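Local coordinates for cobalamin biosynthesis protein CobN (Mycobacterium tuberculosis, PDB 7C6O) that probably inserts cobalt into the corrin ring during cobalamin biosynthesis, as the large, catalytic subunit of cobaltochelatase, at residues 900-912 / 920-934. Sequence-based numbering, arbitrary orientation.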
# COMPACT_ATOMS: atom_id res chain seq x y z
N GLU A 900 11.58 -7.83 -12.93
CA GLU A 900 12.18 -9.16 -12.96
C GLU A 900 11.34 -10.12 -13.79
O GLU A 900 11.88 -10.90 -14.58
CB GLU A 900 12.38 -9.70 -11.54
CG GLU A 900 13.12 -11.02 -11.50
CD GLU A 900 13.27 -11.59 -10.10
OE1 GLU A 900 12.68 -11.02 -9.16
OE2 GLU A 900 13.97 -12.61 -9.94
N VAL A 901 10.02 -10.08 -13.62
CA VAL A 901 9.14 -10.92 -14.43
C VAL A 901 9.33 -10.60 -15.91
O VAL A 901 9.50 -11.50 -16.74
CB VAL A 901 7.67 -10.73 -14.00
CG1 VAL A 901 6.75 -11.52 -14.92
CG2 VAL A 901 7.48 -11.15 -12.55
N LEU A 902 9.29 -9.31 -16.26
CA LEU A 902 9.48 -8.91 -17.65
C LEU A 902 10.84 -9.35 -18.18
O LEU A 902 10.95 -9.83 -19.31
CB LEU A 902 9.31 -7.40 -17.78
CG LEU A 902 7.90 -6.86 -17.49
CD1 LEU A 902 7.86 -5.34 -17.55
CD2 LEU A 902 6.90 -7.46 -18.46
N ALA A 903 11.89 -9.20 -17.36
CA ALA A 903 13.23 -9.58 -17.81
C ALA A 903 13.33 -11.08 -18.06
O ALA A 903 13.96 -11.51 -19.04
CB ALA A 903 14.27 -9.14 -16.78
N LEU A 904 12.72 -11.89 -17.19
CA LEU A 904 12.76 -13.34 -17.40
C LEU A 904 12.05 -13.73 -18.68
O LEU A 904 12.53 -14.60 -19.43
CB LEU A 904 12.15 -14.05 -16.19
CG LEU A 904 12.95 -14.00 -14.90
CD1 LEU A 904 12.10 -14.43 -13.71
CD2 LEU A 904 14.19 -14.89 -15.02
N LEU A 905 10.90 -13.10 -18.96
CA LEU A 905 10.17 -13.35 -20.20
C LEU A 905 10.90 -12.81 -21.43
O LEU A 905 10.61 -13.25 -22.54
CB LEU A 905 8.78 -12.71 -20.13
CG LEU A 905 7.84 -13.21 -19.03
CD1 LEU A 905 6.55 -12.41 -19.04
CD2 LEU A 905 7.56 -14.69 -19.21
N GLY A 906 11.82 -11.87 -21.25
CA GLY A 906 12.49 -11.26 -22.38
C GLY A 906 11.73 -10.11 -22.98
O GLY A 906 11.73 -9.93 -24.21
N VAL A 907 11.06 -9.31 -22.15
CA VAL A 907 10.24 -8.19 -22.60
C VAL A 907 10.71 -6.93 -21.89
O VAL A 907 10.89 -6.93 -20.67
CB VAL A 907 8.74 -8.44 -22.31
CG1 VAL A 907 7.91 -7.23 -22.71
CG2 VAL A 907 8.27 -9.68 -23.04
N ARG A 908 10.91 -5.87 -22.66
CA ARG A 908 11.35 -4.58 -22.16
C ARG A 908 10.17 -3.63 -22.02
O ARG A 908 9.28 -3.63 -22.88
CB ARG A 908 12.39 -3.97 -23.10
CG ARG A 908 13.22 -2.85 -22.49
CD ARG A 908 14.07 -2.17 -23.55
NE ARG A 908 14.69 -3.13 -24.46
CZ ARG A 908 15.86 -3.71 -24.25
NH1 ARG A 908 16.56 -3.44 -23.16
NH2 ARG A 908 16.34 -4.57 -25.14
N PRO A 909 10.12 -2.83 -20.96
CA PRO A 909 9.10 -1.79 -20.88
C PRO A 909 9.40 -0.65 -21.84
O PRO A 909 10.54 -0.45 -22.27
CB PRO A 909 9.18 -1.31 -19.42
CG PRO A 909 10.06 -2.31 -18.71
CD PRO A 909 10.96 -2.88 -19.75
N VAL A 910 8.35 0.09 -22.19
CA VAL A 910 8.44 1.27 -23.03
C VAL A 910 7.86 2.44 -22.25
O VAL A 910 6.69 2.41 -21.85
CB VAL A 910 7.71 1.09 -24.37
CG1 VAL A 910 7.78 2.36 -25.20
CG2 VAL A 910 8.30 -0.08 -25.14
N TRP A 911 8.68 3.47 -22.02
CA TRP A 911 8.30 4.61 -21.21
C TRP A 911 7.97 5.82 -22.08
O TRP A 911 8.56 6.02 -23.14
CB TRP A 911 9.41 5.00 -20.24
CG TRP A 911 9.69 4.00 -19.15
CD1 TRP A 911 9.10 3.94 -17.92
CD2 TRP A 911 10.63 2.92 -19.20
NE1 TRP A 911 9.62 2.89 -17.20
CE2 TRP A 911 10.56 2.25 -17.96
CE3 TRP A 911 11.53 2.46 -20.17
CZ2 TRP A 911 11.35 1.14 -17.67
CZ3 TRP A 911 12.31 1.36 -19.88
CH2 TRP A 911 12.22 0.71 -18.64
N ASP A 912 7.01 6.61 -21.60
CA ASP A 912 6.82 7.97 -22.09
C ASP A 912 7.73 8.88 -21.26
O ASP A 912 7.51 9.05 -20.06
CB ASP A 912 5.35 8.39 -21.95
CG ASP A 912 5.13 9.85 -22.32
OD1 ASP A 912 4.99 10.14 -23.52
OD2 ASP A 912 5.10 10.69 -21.40
N ASP A 920 3.93 0.89 -23.12
CA ASP A 920 3.93 -0.24 -24.04
C ASP A 920 4.96 -1.26 -23.58
O ASP A 920 5.64 -1.07 -22.56
CB ASP A 920 4.21 0.23 -25.47
CG ASP A 920 3.46 -0.59 -26.51
OD1 ASP A 920 3.08 -1.74 -26.20
OD2 ASP A 920 3.24 -0.08 -27.62
N LEU A 921 5.07 -2.34 -24.34
CA LEU A 921 6.05 -3.39 -24.13
C LEU A 921 6.74 -3.69 -25.45
O LEU A 921 6.16 -3.53 -26.52
CB LEU A 921 5.42 -4.68 -23.58
CG LEU A 921 4.67 -4.60 -22.25
CD1 LEU A 921 3.86 -5.86 -22.04
CD2 LEU A 921 5.65 -4.39 -21.10
N ALA A 922 7.99 -4.13 -25.36
CA ALA A 922 8.77 -4.45 -26.55
C ALA A 922 9.56 -5.73 -26.33
O ALA A 922 10.50 -5.75 -25.53
CB ALA A 922 9.71 -3.30 -26.91
N PRO A 923 9.20 -6.83 -27.00
CA PRO A 923 9.95 -8.08 -26.81
C PRO A 923 11.36 -7.97 -27.36
O PRO A 923 11.59 -7.45 -28.45
CB PRO A 923 9.12 -9.10 -27.59
CG PRO A 923 8.41 -8.29 -28.63
CD PRO A 923 8.10 -6.98 -27.97
N MET A 924 12.31 -8.47 -26.58
CA MET A 924 13.68 -8.60 -27.05
C MET A 924 13.82 -9.87 -27.87
O MET A 924 13.21 -10.90 -27.55
CB MET A 924 14.66 -8.62 -25.88
CG MET A 924 14.35 -7.62 -24.78
SD MET A 924 15.48 -7.82 -23.39
CE MET A 924 14.44 -7.25 -22.04
N GLN A 925 14.63 -9.81 -28.92
CA GLN A 925 14.78 -10.99 -29.75
C GLN A 925 15.72 -12.00 -29.10
O GLN A 925 16.57 -11.63 -28.28
CB GLN A 925 15.30 -10.60 -31.13
CG GLN A 925 14.32 -9.74 -31.92
CD GLN A 925 12.94 -10.38 -32.03
OE1 GLN A 925 12.81 -11.56 -32.35
NE2 GLN A 925 11.91 -9.59 -31.76
N PRO A 926 15.57 -13.29 -29.42
CA PRO A 926 16.42 -14.32 -28.78
C PRO A 926 17.91 -14.06 -28.91
O PRO A 926 18.66 -14.36 -27.97
CB PRO A 926 16.01 -15.60 -29.52
CG PRO A 926 14.61 -15.35 -29.94
CD PRO A 926 14.53 -13.89 -30.28
N ALA A 927 18.36 -13.51 -30.03
CA ALA A 927 19.78 -13.22 -30.20
C ALA A 927 20.25 -12.18 -29.18
O ALA A 927 21.37 -12.28 -28.66
CB ALA A 927 20.06 -12.74 -31.63
N GLU A 928 19.42 -11.18 -28.89
CA GLU A 928 19.79 -10.18 -27.89
C GLU A 928 19.69 -10.75 -26.49
O GLU A 928 20.52 -10.45 -25.62
CB GLU A 928 18.90 -8.95 -28.02
CG GLU A 928 19.17 -7.89 -26.97
CD GLU A 928 18.14 -6.78 -26.97
OE1 GLU A 928 17.12 -6.91 -27.69
OE2 GLU A 928 18.34 -5.78 -26.25
N LEU A 929 18.67 -11.58 -26.23
CA LEU A 929 18.50 -12.17 -24.91
C LEU A 929 19.64 -13.11 -24.55
O LEU A 929 20.02 -13.20 -23.38
CB LEU A 929 17.15 -12.90 -24.85
CG LEU A 929 16.51 -13.15 -23.49
CD1 LEU A 929 16.36 -11.85 -22.71
CD2 LEU A 929 15.15 -13.82 -23.67
N GLY A 930 20.20 -13.81 -25.54
CA GLY A 930 21.30 -14.72 -25.29
C GLY A 930 20.95 -15.94 -24.49
O GLY A 930 21.85 -16.68 -24.08
N ARG A 931 19.67 -16.20 -24.27
CA ARG A 931 19.21 -17.29 -23.43
C ARG A 931 17.73 -17.51 -23.70
O ARG A 931 17.08 -16.64 -24.31
CB ARG A 931 19.44 -16.97 -21.94
CG ARG A 931 18.75 -15.70 -21.49
CD ARG A 931 18.19 -15.86 -20.10
NE ARG A 931 17.69 -14.59 -19.57
CZ ARG A 931 16.41 -14.22 -19.59
NH1 ARG A 931 15.49 -15.02 -20.12
NH2 ARG A 931 16.06 -13.05 -19.09
N PRO A 932 17.17 -18.64 -23.29
CA PRO A 932 15.74 -18.87 -23.53
C PRO A 932 14.88 -17.91 -22.72
O PRO A 932 15.27 -17.45 -21.64
CB PRO A 932 15.53 -20.32 -23.07
CG PRO A 932 16.88 -20.93 -23.05
CD PRO A 932 17.82 -19.83 -22.71
N ARG A 933 13.71 -17.62 -23.26
CA ARG A 933 12.67 -16.99 -22.45
C ARG A 933 12.25 -17.95 -21.35
O ARG A 933 11.87 -19.09 -21.63
CB ARG A 933 11.47 -16.61 -23.32
CG ARG A 933 11.81 -15.72 -24.50
CD ARG A 933 10.55 -15.16 -25.16
NE ARG A 933 10.85 -14.56 -26.46
CZ ARG A 933 11.31 -13.33 -26.63
NH1 ARG A 933 11.53 -12.55 -25.57
NH2 ARG A 933 11.56 -12.87 -27.85
N ILE A 934 12.36 -17.50 -20.10
CA ILE A 934 12.03 -18.34 -18.95
C ILE A 934 10.57 -18.12 -18.60
O ILE A 934 10.10 -16.98 -18.52
CB ILE A 934 12.94 -18.00 -17.76
CG1 ILE A 934 14.42 -18.03 -18.17
CG2 ILE A 934 12.69 -18.96 -16.61
CD1 ILE A 934 14.93 -19.39 -18.61
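Arg933 and Arg931 reach back to the helix that closes at Leu905, an example of how the last carbonyls of a helix can be bound by side chains from later in the chain. Arg933 runs extended from CG to NE alongside the Leu905 carbonyl oxygen: CB, CG and CD pass it in turn, CD at 3.2 Å from O, while NE forms a salt bridge with Glu967. At the tip, NH1 lies in the carbonyl plane, on a lone pair of Leu905 O, in a nearly straight bond (3.2 Å, 166° at the hydrogen), and bonds weakly to Gly906 O; NH2 holds Met924 O at 2.6 Å, so the guanidinium ties the helix end to the loop residue that follows strand 920-923. Arg931, bent at chi2 (142°), offers its edge to two carbonyls, NH2 to Ala903 O at 2.6 Å and NH1 to Leu904 O; Ile934 N meets that second oxygen from the opposite face. Arg908 is bent at chi3 (-43°), bringing NH2 2.6 Å from Glu928 OE2 in a salt bridge whose hydrogen bond is bent and weak, with Met924 SD over one guanidinium face. Arg908 and Ala922 pair through both backbone bonds. Gly906, with positive phi, completes a Schellman motif leading into a two-stranded antiparallel beta hairpin.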